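CT296 (Chlamydia trachomatis, PDB 3QH6) is of unknown function but structurally resembles Fe(II) 2-oxoglutarate-dependent enzymes of the cupin class. Local coordinates at residues Gln69-Val72 against Arg76-His79; Ala5-Glu10 against Ala82-Arg87; Leu92-Trp97 against Phe106-Cys111. All coordinates share one frame; numbering follows the deposited sequence.

Contact 1. Residues Gln69-Val72 against Arg76-His79; sequences QMIV and RLDH
A Schellman motif joins Val-72 to Leu-77 where helix 66-75 ends and helix 77-85 begins. The backbone N of Leu-77 donates to Val-72 O at 2.9 Å. The bond is bent, with an N-H...O angle of 131°. Arg-76 is the C-prime residue, with positive phi (64°), and its N pairs with Lys-73 O. It is also the N-cap position of helix 77-85, so a single residue closes one helix and leads into the next.

Side chains pack around this backbone link. The Leu-77 side chain starts toward the first helix, and its CB lies 3.9 Å from Val-72 O. Its CD1 meets Ile-71 CG2 at 4.4 Å, a loose apolar touch. Val-72 CG1 is anti to the backbone N (chi1 165°). From there Val-72 CG1 comes within 4.1 Å of Asp-78 CG. The two side chains cross at about a right angle.

This junction between the two helices packs on the antiparallel sheet. Val-72 and Leu-77 both touch Phe-150 of strand 145-151, and Leu-77 also reaches Leu-148. Ile-71 turns to helix 29-42, against Leu-35 and Asp-31.

Asp-78 OD1 takes two weak bonds from His-79, one from the backbone N at 2.9 Å and one from ND1 at 3.1 Å. The Arg-76 guanidinium has His-79 CB over one face, toward its rim.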
loop_
_atom_site.group_PDB
_atom_site.type_symbol
_atom_site.label_atom_id
_atom_site.label_comp_id
_atom_site.label_asym_id
_atom_site.label_seq_id
_atom_site.Cartn_x
_atom_site.Cartn_y
_atom_site.Cartn_z
ATOM N N GLN A 69 8.143 6.176 -4.051
ATOM C CA GLN A 69 8.208 5.462 -5.315
ATOM C C GLN A 69 9.245 4.374 -5.207
ATOM O O GLN A 69 9.182 3.419 -5.926
ATOM C CB GLN A 69 8.535 6.385 -6.505
ATOM C CG GLN A 69 7.342 7.227 -7.015
ATOM C CD GLN A 69 6.384 6.456 -7.948
ATOM O OE1 GLN A 69 6.196 5.235 -7.833
ATOM N NE2 GLN A 69 5.749 7.189 -8.857
ATOM N N MET A 70 10.254 4.552 -4.364
ATOM C CA MET A 70 11.292 3.508 -4.242
ATOM C C MET A 70 10.692 2.225 -3.686
ATOM O O MET A 70 10.993 1.140 -4.162
ATOM C CB MET A 70 12.448 3.974 -3.382
ATOM C CG MET A 70 13.403 4.879 -4.153
ATOM S SD MET A 70 14.573 5.618 -3.026
ATOM C CE MET A 70 15.535 4.146 -2.583
ATOM N N ILE A 71 9.817 2.361 -2.698
ATOM C CA ILE A 71 9.119 1.185 -2.168
ATOM C C ILE A 71 8.196 0.602 -3.233
ATOM O O ILE A 71 8.139 -0.605 -3.424
ATOM C CB ILE A 71 8.341 1.519 -0.904
ATOM C CG1 ILE A 71 9.324 1.711 0.257
ATOM C CG2 ILE A 71 7.338 0.383 -0.585
ATOM C CD1 ILE A 71 8.671 1.830 1.617
ATOM N N VAL A 72 7.473 1.466 -3.936
ATOM C CA VAL A 72 6.520 0.982 -4.952
ATOM C C VAL A 72 7.290 0.165 -5.983
ATOM O O VAL A 72 6.908 -0.954 -6.344
ATOM C CB VAL A 72 5.814 2.173 -5.659
ATOM C CG1 VAL A 72 5.131 1.706 -6.940
ATOM C CG2 VAL A 72 4.851 2.844 -4.715
ATOM N N ARG A 76 7.714 -3.830 -6.218
ATOM C CA ARG A 76 6.909 -4.139 -7.419
ATOM C C ARG A 76 5.405 -4.079 -7.160
ATOM O O ARG A 76 4.628 -4.810 -7.789
ATOM C CB ARG A 76 7.281 -5.503 -8.027
ATOM C CG ARG A 76 8.774 -5.655 -8.248
ATOM C CD ARG A 76 9.112 -6.999 -8.851
ATOM N NE ARG A 76 8.633 -7.162 -10.216
ATOM C CZ ARG A 76 7.540 -7.844 -10.573
ATOM N NH1 ARG A 76 6.775 -8.435 -9.662
ATOM N NH2 ARG A 76 7.210 -7.939 -11.861
ATOM N N LEU A 77 5.000 -3.197 -6.253
ATOM C CA LEU A 77 3.589 -2.980 -5.963
ATOM C C LEU A 77 2.783 -2.618 -7.206
ATOM O O LEU A 77 1.622 -3.000 -7.306
ATOM C CB LEU A 77 3.406 -1.846 -4.941
ATOM C CG LEU A 77 4.016 -2.106 -3.568
ATOM C CD1 LEU A 77 3.650 -0.994 -2.597
ATOM C CD2 LEU A 77 3.551 -3.481 -3.023
ATOM N N ASP A 78 3.372 -1.888 -8.155
ATOM C CA ASP A 78 2.660 -1.571 -9.403
ATOM C C ASP A 78 2.408 -2.808 -10.259
ATOM O O ASP A 78 1.319 -2.964 -10.831
ATOM C CB ASP A 78 3.360 -0.483 -10.246
ATOM C CG ASP A 78 4.891 -0.637 -10.318
ATOM O OD1 ASP A 78 5.467 -1.656 -9.842
ATOM O OD2 ASP A 78 5.527 0.299 -10.883
ATOM N N HIS A 79 3.403 -3.686 -10.348
ATOM C CA HIS A 79 3.254 -4.892 -11.149
ATOM C C HIS A 79 2.317 -5.876 -10.442
ATOM O O HIS A 79 1.519 -6.537 -11.089
ATOM C CB HIS A 79 4.637 -5.520 -11.461
ATOM C CG HIS A 79 5.442 -4.711 -12.430
ATOM N ND1 HIS A 79 6.298 -3.700 -12.037
ATOM C CD2 HIS A 79 5.503 -4.744 -13.784
ATOM C CE1 HIS A 79 6.852 -3.152 -13.105
ATOM N NE2 HIS A 79 6.387 -3.765 -14.177
#

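Contact 2. Residues Ala5-Glu10 against Ala82-Arg87; sequences AVLHLE and AELTHR
Leu-7 touches both Glu-83 and Leu-84 with one methyl, CD1, and contributes over half of the 148 Å² buried here. Its side chain starts toward helix 77-85 from the extended chain just before helix 9-18. CG is anti to the carbonyl carbon (chi1 -78°), and CD1 is carried on to the helix surface.

Glu-83 comes from the opposite direction, and the Leu-7 CD1 methyl rests against the flank of its chain. Glu-83 CB is 3.9 Å and Glu-83 CG 3.8 Å from Leu-7 CD1. The chain runs on extended, and the carboxylate stays close, with Glu-83 OE1 3.5 Å from Leu-7 CD1. The CD1 contact is plain packing; Glu-83 OE1 accepts a hydrogen bond from a water at 3.0 Å. The same water accepts from the backbone N of Leu-7 at 2.8 Å, and so bridges the two segments. The other oxygen, OE2, forms a salt bridge with Lys-12 of helix 9-18.

Leu-84 adds an apolar touch, its CG lying 4.0 Å from Leu-7 CD1. It also packs on Phe-15 of helix 9-18. The contact thus ties the N-terminal segment to the last turns of helix 77-85, which ends in a Schellman motif at His-86.

No direct hydrogen bond crosses between the segments. Across the two segments the link is apolar packing on one methyl plus one bridging water, while the Lys-12 salt bridge probably helps keep the Glu-83 carboxylate charged and in place.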
loop_
_atom_site.group_PDB
_atom_site.type_symbol
_atom_site.label_atom_id
_atom_site.label_comp_id
_atom_site.label_asym_id
_atom_site.label_seq_id
_atom_site.Cartn_x
_atom_site.Cartn_y
_atom_site.Cartn_z
ATOM N N ALA A 5 9.432 -12.073 -4.427
ATOM C CA ALA A 5 8.041 -12.348 -4.056
ATOM C C ALA A 5 7.225 -12.631 -5.331
ATOM O O ALA A 5 7.356 -11.938 -6.341
ATOM C CB ALA A 5 7.467 -11.145 -3.307
ATOM N N VAL A 6 6.396 -13.662 -5.294
ATOM C CA VAL A 6 5.627 -14.057 -6.467
ATOM C C VAL A 6 4.196 -14.381 -6.050
ATOM O O VAL A 6 3.987 -15.099 -5.084
ATOM C CB VAL A 6 6.298 -15.281 -7.104
ATOM C CG1 VAL A 6 5.450 -15.914 -8.133
ATOM C CG2 VAL A 6 7.639 -14.862 -7.720
ATOM N N LEU A 7 3.213 -13.810 -6.739
ATOM C CA LEU A 7 1.811 -14.152 -6.471
ATOM C C LEU A 7 1.496 -15.596 -6.826
ATOM O O LEU A 7 1.954 -16.101 -7.841
ATOM C CB LEU A 7 0.893 -13.259 -7.315
ATOM C CG LEU A 7 0.693 -11.848 -6.788
ATOM C CD1 LEU A 7 -0.049 -10.978 -7.848
ATOM C CD2 LEU A 7 -0.077 -11.908 -5.481
ATOM N N HIS A 8 0.695 -16.255 -5.994
ATOM C CA HIS A 8 0.225 -17.604 -6.298
ATOM C C HIS A 8 -1.223 -17.489 -6.831
ATOM O O HIS A 8 -1.974 -16.575 -6.465
ATOM C CB HIS A 8 0.272 -18.456 -5.032
ATOM C CG HIS A 8 0.023 -19.906 -5.268
ATOM N ND1 HIS A 8 -1.234 -20.471 -5.182
ATOM C CD2 HIS A 8 0.874 -20.926 -5.543
ATOM C CE1 HIS A 8 -1.153 -21.770 -5.425
ATOM N NE2 HIS A 8 0.120 -22.073 -5.633
ATOM N N LEU A 9 -1.617 -18.426 -7.686
ATOM C CA LEU A 9 -3.004 -18.500 -8.165
ATOM C C LEU A 9 -4.041 -18.365 -7.036
ATOM O O LEU A 9 -5.125 -17.778 -7.214
ATOM C CB LEU A 9 -3.196 -19.816 -8.909
ATOM C CG LEU A 9 -4.606 -20.061 -9.438
ATOM C CD1 LEU A 9 -5.004 -18.892 -10.330
ATOM C CD2 LEU A 9 -4.668 -21.394 -10.174
ATOM N N GLU A 10 -3.721 -18.840 -5.842
ATOM C CA GLU A 10 -4.720 -18.767 -4.770
ATOM C C GLU A 10 -4.827 -17.379 -4.172
ATOM O O GLU A 10 -5.873 -17.022 -3.593
ATOM C CB GLU A 10 -4.402 -19.771 -3.656
ATOM C CG GLU A 10 -4.614 -21.240 -4.030
ATOM C CD GLU A 10 -6.062 -21.581 -4.426
ATOM O OE1 GLU A 10 -7.012 -20.942 -3.916
ATOM O OE2 GLU A 10 -6.245 -22.500 -5.249
ATOM N N ALA A 82 -1.281 -4.662 -10.901
ATOM C CA ALA A 82 -1.763 -4.857 -12.262
ATOM C C ALA A 82 -2.111 -6.321 -12.437
ATOM O O ALA A 82 -3.098 -6.666 -13.077
ATOM C CB ALA A 82 -0.684 -4.435 -13.284
ATOM N N GLU A 83 -1.285 -7.202 -11.868
ATOM C CA GLU A 83 -1.529 -8.646 -11.990
ATOM C C GLU A 83 -2.858 -9.089 -11.335
ATOM O O GLU A 83 -3.622 -9.866 -11.905
ATOM C CB GLU A 83 -0.344 -9.434 -11.367
ATOM C CG GLU A 83 -0.429 -10.918 -11.596
ATOM C CD GLU A 83 0.881 -11.634 -11.289
ATOM O OE1 GLU A 83 1.843 -10.958 -10.833
ATOM O OE2 GLU A 83 0.937 -12.871 -11.505
ATOM N N LEU A 84 -3.121 -8.579 -10.140
ATOM C CA LEU A 84 -4.343 -8.882 -9.398
ATOM C C LEU A 84 -5.594 -8.369 -10.111
ATOM O O LEU A 84 -6.648 -9.006 -10.041
ATOM C CB LEU A 84 -4.299 -8.248 -8.004
ATOM C CG LEU A 84 -3.382 -8.967 -7.018
ATOM C CD1 LEU A 84 -3.052 -8.087 -5.809
ATOM C CD2 LEU A 84 -4.021 -10.347 -6.588
ATOM N N THR A 85 -5.456 -7.223 -10.790
ATOM C CA THR A 85 -6.593 -6.566 -11.425
ATOM C C THR A 85 -6.715 -6.882 -12.917
ATOM O O THR A 85 -7.643 -6.400 -13.574
ATOM C CB THR A 85 -6.553 -5.054 -11.223
ATOM O OG1 THR A 85 -5.331 -4.490 -11.756
ATOM C CG2 THR A 85 -6.641 -4.732 -9.767
ATOM N N HIS A 86 -5.835 -7.738 -13.425
ATOM C CA HIS A 86 -5.784 -8.034 -14.873
ATOM C C HIS A 86 -5.683 -6.802 -15.757
ATOM O O HIS A 86 -6.330 -6.717 -16.798
ATOM C CB HIS A 86 -6.985 -8.874 -15.311
ATOM C CG HIS A 86 -6.975 -10.268 -14.768
ATOM N ND1 HIS A 86 -7.736 -11.284 -15.308
ATOM C CD2 HIS A 86 -6.295 -10.818 -13.731
ATOM C CE1 HIS A 86 -7.531 -12.398 -14.624
ATOM N NE2 HIS A 86 -6.660 -12.143 -13.663
ATOM N N ARG A 87 -4.831 -5.866 -15.356
ATOM C CA ARG A 87 -4.534 -4.671 -16.125
ATOM C C ARG A 87 -3.167 -4.823 -16.778
ATOM O O ARG A 87 -2.299 -5.483 -16.210
ATOM C CB ARG A 87 -4.501 -3.453 -15.195
ATOM C CG ARG A 87 -5.859 -3.076 -14.630
ATOM C CD ARG A 87 -6.937 -3.144 -15.692
ATOM N NE ARG A 87 -8.117 -2.362 -15.326
ATOM C CZ ARG A 87 -9.369 -2.719 -15.592
ATOM N NH1 ARG A 87 -9.622 -3.862 -16.218
ATOM N NH2 ARG A 87 -10.375 -1.936 -15.223
HETATM O O HOH W 1 3.859 -12.489 -9.147
#

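Contact 3. Residues Leu92-Trp97 against Phe106-Cys111; sequences LVRDLW and FDDCDC
Arg-94 and Asp-107 form a two-pronged salt bridge between strand 91-98 and the loop before strand 111-116. The guanidinium meets the carboxylate side-on. NE donates to Asp-107 OD2 at 2.8 Å, and NH2 donates to Asp-107 OD1 at 2.9 Å. Both oxygens use their syn lone pairs. The two planes are 18° apart, nearly coplanar, and the NH2 bond is the straighter at 165°. The arginine chain bends at chi3 (-69°), which turns this edge to the acid.

A further hydrogen bond helps hold the acid. Asp-107 OD1 accepts from Cys-109 N at 2.9 Å through its anti lone pair, closing an Asx turn. OD1 thus takes two donors and couples the loop fold to the salt bridge.

A water links Arg-94 NH2, at 3.3 Å, to Asp-108 OD1, at 2.9 Å. That oxygen also bonds a tetraethylene glycol, probably from the crystallisation liquor. Asp-108 and Arg-94 otherwise interact through charge alone.

Packing is slight. Cys-109 CB lies 3.9 Å from Arg-94 NH2, and Val-93 CG2 lies over one face of the guanidinium, toward its rim.

Strand 91-98 is an outermost strand of the antiparallel sheet and pairs with strand 145-151. Leu-92 packs on Val-68 and Gln-69 of helix 66-75. Asp-110 and Cys-111 form a classic beta bulge facing Phe-150 as strand 111-116 begins.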
loop_
_atom_site.group_PDB
_atom_site.type_symbol
_atom_site.label_atom_id
_atom_site.label_comp_id
_atom_site.label_asym_id
_atom_site.label_seq_id
_atom_site.Cartn_x
_atom_site.Cartn_y
_atom_site.Cartn_z
ATOM N N LEU A 92 1.510 4.638 -9.863
ATOM C CA LEU A 92 1.098 5.426 -8.709
ATOM C C LEU A 92 0.643 6.806 -9.167
ATOM O O LEU A 92 1.392 7.490 -9.857
ATOM C CB LEU A 92 2.272 5.551 -7.726
ATOM C CG LEU A 92 1.968 6.329 -6.452
ATOM C CD1 LEU A 92 1.066 5.538 -5.553
ATOM C CD2 LEU A 92 3.276 6.684 -5.698
ATOM N N VAL A 93 -0.569 7.222 -8.781
ATOM C CA VAL A 93 -1.110 8.525 -9.190
ATOM C C VAL A 93 -1.400 9.432 -7.983
ATOM O O VAL A 93 -1.375 10.654 -8.105
ATOM C CB VAL A 93 -2.388 8.378 -10.069
ATOM C CG1 VAL A 93 -2.021 7.734 -11.412
ATOM C CG2 VAL A 93 -3.525 7.574 -9.333
ATOM N N ARG A 94 -1.687 8.844 -6.826
ATOM C CA ARG A 94 -2.014 9.642 -5.641
ATOM C C ARG A 94 -1.590 8.875 -4.417
ATOM O O ARG A 94 -1.516 7.646 -4.462
ATOM C CB ARG A 94 -3.539 9.877 -5.556
ATOM C CG ARG A 94 -4.070 10.832 -6.631
ATOM C CD ARG A 94 -5.609 11.014 -6.492
ATOM N NE ARG A 94 -6.335 9.800 -6.842
ATOM C CZ ARG A 94 -6.551 9.401 -8.093
ATOM N NH1 ARG A 94 -6.073 10.115 -9.099
ATOM N NH2 ARG A 94 -7.232 8.286 -8.347
ATOM N N ASP A 95 -1.326 9.569 -3.312
ATOM C CA ASP A 95 -1.114 8.851 -2.059
ATOM C C ASP A 95 -1.573 9.685 -0.852
ATOM O O ASP A 95 -1.882 10.861 -0.984
ATOM C CB ASP A 95 0.346 8.410 -1.952
ATOM C CG ASP A 95 1.259 9.520 -1.558
ATOM O OD1 ASP A 95 0.935 10.233 -0.583
ATOM O OD2 ASP A 95 2.295 9.674 -2.228
ATOM N N LEU A 96 -1.664 9.072 0.317
ATOM C CA LEU A 96 -2.040 9.830 1.509
ATOM C C LEU A 96 -1.401 9.151 2.696
ATOM O O LEU A 96 -1.544 7.945 2.880
ATOM C CB LEU A 96 -3.570 9.851 1.688
ATOM C CG LEU A 96 -4.144 10.611 2.896
ATOM C CD1 LEU A 96 -3.966 12.116 2.787
ATOM C CD2 LEU A 96 -5.626 10.298 3.099
ATOM N N TRP A 97 -0.706 9.915 3.518
ATOM C CA TRP A 97 -0.128 9.354 4.729
ATOM C C TRP A 97 -1.156 9.509 5.838
ATOM O O TRP A 97 -1.556 10.616 6.146
ATOM C CB TRP A 97 1.126 10.148 5.061
ATOM C CG TRP A 97 1.799 9.694 6.315
ATOM C CD1 TRP A 97 1.942 8.424 6.753
ATOM C CD2 TRP A 97 2.442 10.539 7.277
ATOM N NE1 TRP A 97 2.650 8.416 7.955
ATOM C CE2 TRP A 97 2.957 9.708 8.289
ATOM C CE3 TRP A 97 2.622 11.923 7.380
ATOM C CZ2 TRP A 97 3.636 10.214 9.391
ATOM C CZ3 TRP A 97 3.290 12.423 8.473
ATOM C CH2 TRP A 97 3.794 11.566 9.469
ATOM N N PHE A 106 -13.175 7.040 -0.199
ATOM C CA PHE A 106 -13.328 6.421 -1.513
ATOM C C PHE A 106 -12.431 7.062 -2.589
ATOM O O PHE A 106 -12.325 8.287 -2.690
ATOM C CB PHE A 106 -14.818 6.487 -1.968
ATOM C CG PHE A 106 -15.054 5.888 -3.342
ATOM C CD1 PHE A 106 -15.072 4.520 -3.510
ATOM C CD2 PHE A 106 -15.268 6.685 -4.455
ATOM C CE1 PHE A 106 -15.275 3.958 -4.760
ATOM C CE2 PHE A 106 -15.480 6.120 -5.701
ATOM C CZ PHE A 106 -15.483 4.735 -5.842
ATOM N N ASP A 107 -11.825 6.216 -3.421
ATOM C CA ASP A 107 -11.076 6.656 -4.593
ATOM C C ASP A 107 -11.401 5.654 -5.685
ATOM O O ASP A 107 -11.462 4.453 -5.431
ATOM C CB ASP A 107 -9.558 6.658 -4.273
ATOM C CG ASP A 107 -8.710 7.245 -5.394
ATOM O OD1 ASP A 107 -8.638 6.623 -6.470
ATOM O OD2 ASP A 107 -8.049 8.290 -5.178
ATOM N N ASP A 108 -11.648 6.133 -6.897
ATOM C CA ASP A 108 -12.127 5.243 -7.956
ATOM C C ASP A 108 -10.995 4.610 -8.770
ATOM O O ASP A 108 -11.269 3.996 -9.822
ATOM C CB ASP A 108 -13.122 5.988 -8.898
ATOM C CG ASP A 108 -12.441 7.030 -9.777
ATOM O OD1 ASP A 108 -11.285 7.400 -9.485
ATOM O OD2 ASP A 108 -13.075 7.508 -10.752
ATOM N N CYS A 109 -9.750 4.693 -8.280
ATOM C CA CYS A 109 -8.610 4.094 -9.003
ATOM C C CYS A 109 -8.758 2.575 -9.213
ATOM O O CYS A 109 -9.565 1.926 -8.559
ATOM C CB CYS A 109 -7.271 4.396 -8.281
ATOM S SG CYS A 109 -7.165 3.632 -6.603
ATOM N N ASP A 110 -7.986 2.008 -10.140
ATOM C CA ASP A 110 -8.067 0.574 -10.428
ATOM C C ASP A 110 -7.784 -0.249 -9.169
ATOM O O ASP A 110 -8.438 -1.250 -8.912
ATOM C CB ASP A 110 -7.066 0.182 -11.526
ATOM C CG ASP A 110 -7.335 0.877 -12.838
ATOM O OD1 ASP A 110 -7.242 2.121 -12.869
ATOM O OD2 ASP A 110 -7.621 0.178 -13.839
ATOM N N CYS A 111 -6.794 0.161 -8.380
ATOM C CA CYS A 111 -6.416 -0.654 -7.206
ATOM C C CYS A 111 -5.713 0.222 -6.188
ATOM O O CYS A 111 -4.869 1.034 -6.566
ATOM C CB CYS A 111 -5.465 -1.793 -7.616
ATOM S SG CYS A 111 -5.219 -3.044 -6.278
HETATM O O HOH W 2 -8.859 7.334 -11.031
#

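In the fold
Helix 77-85 carries one segment of contact 1 and one of contact 2, whose centres are about 14 Å apart. Contact 1 sits at its start and contact 2 near its end. Contact 3 follows later in the chain; its centre lies about 14 Å from that of contact 1 and about 19 Å from that of contact 2. It touches both. Gln-69 CD of contact 1 packs on Leu-92 CD2 of contact 3 at 3.8 Å. Arg-87 NE of contact 2 forms a salt bridge with Asp-110 OD2 of contact 3 at 3.0 Å, and Thr-85 CG2 lies 3.8 Å from Cys-111 CB. The side chain of Asp-108 lies about 3 Å from the bound glycol.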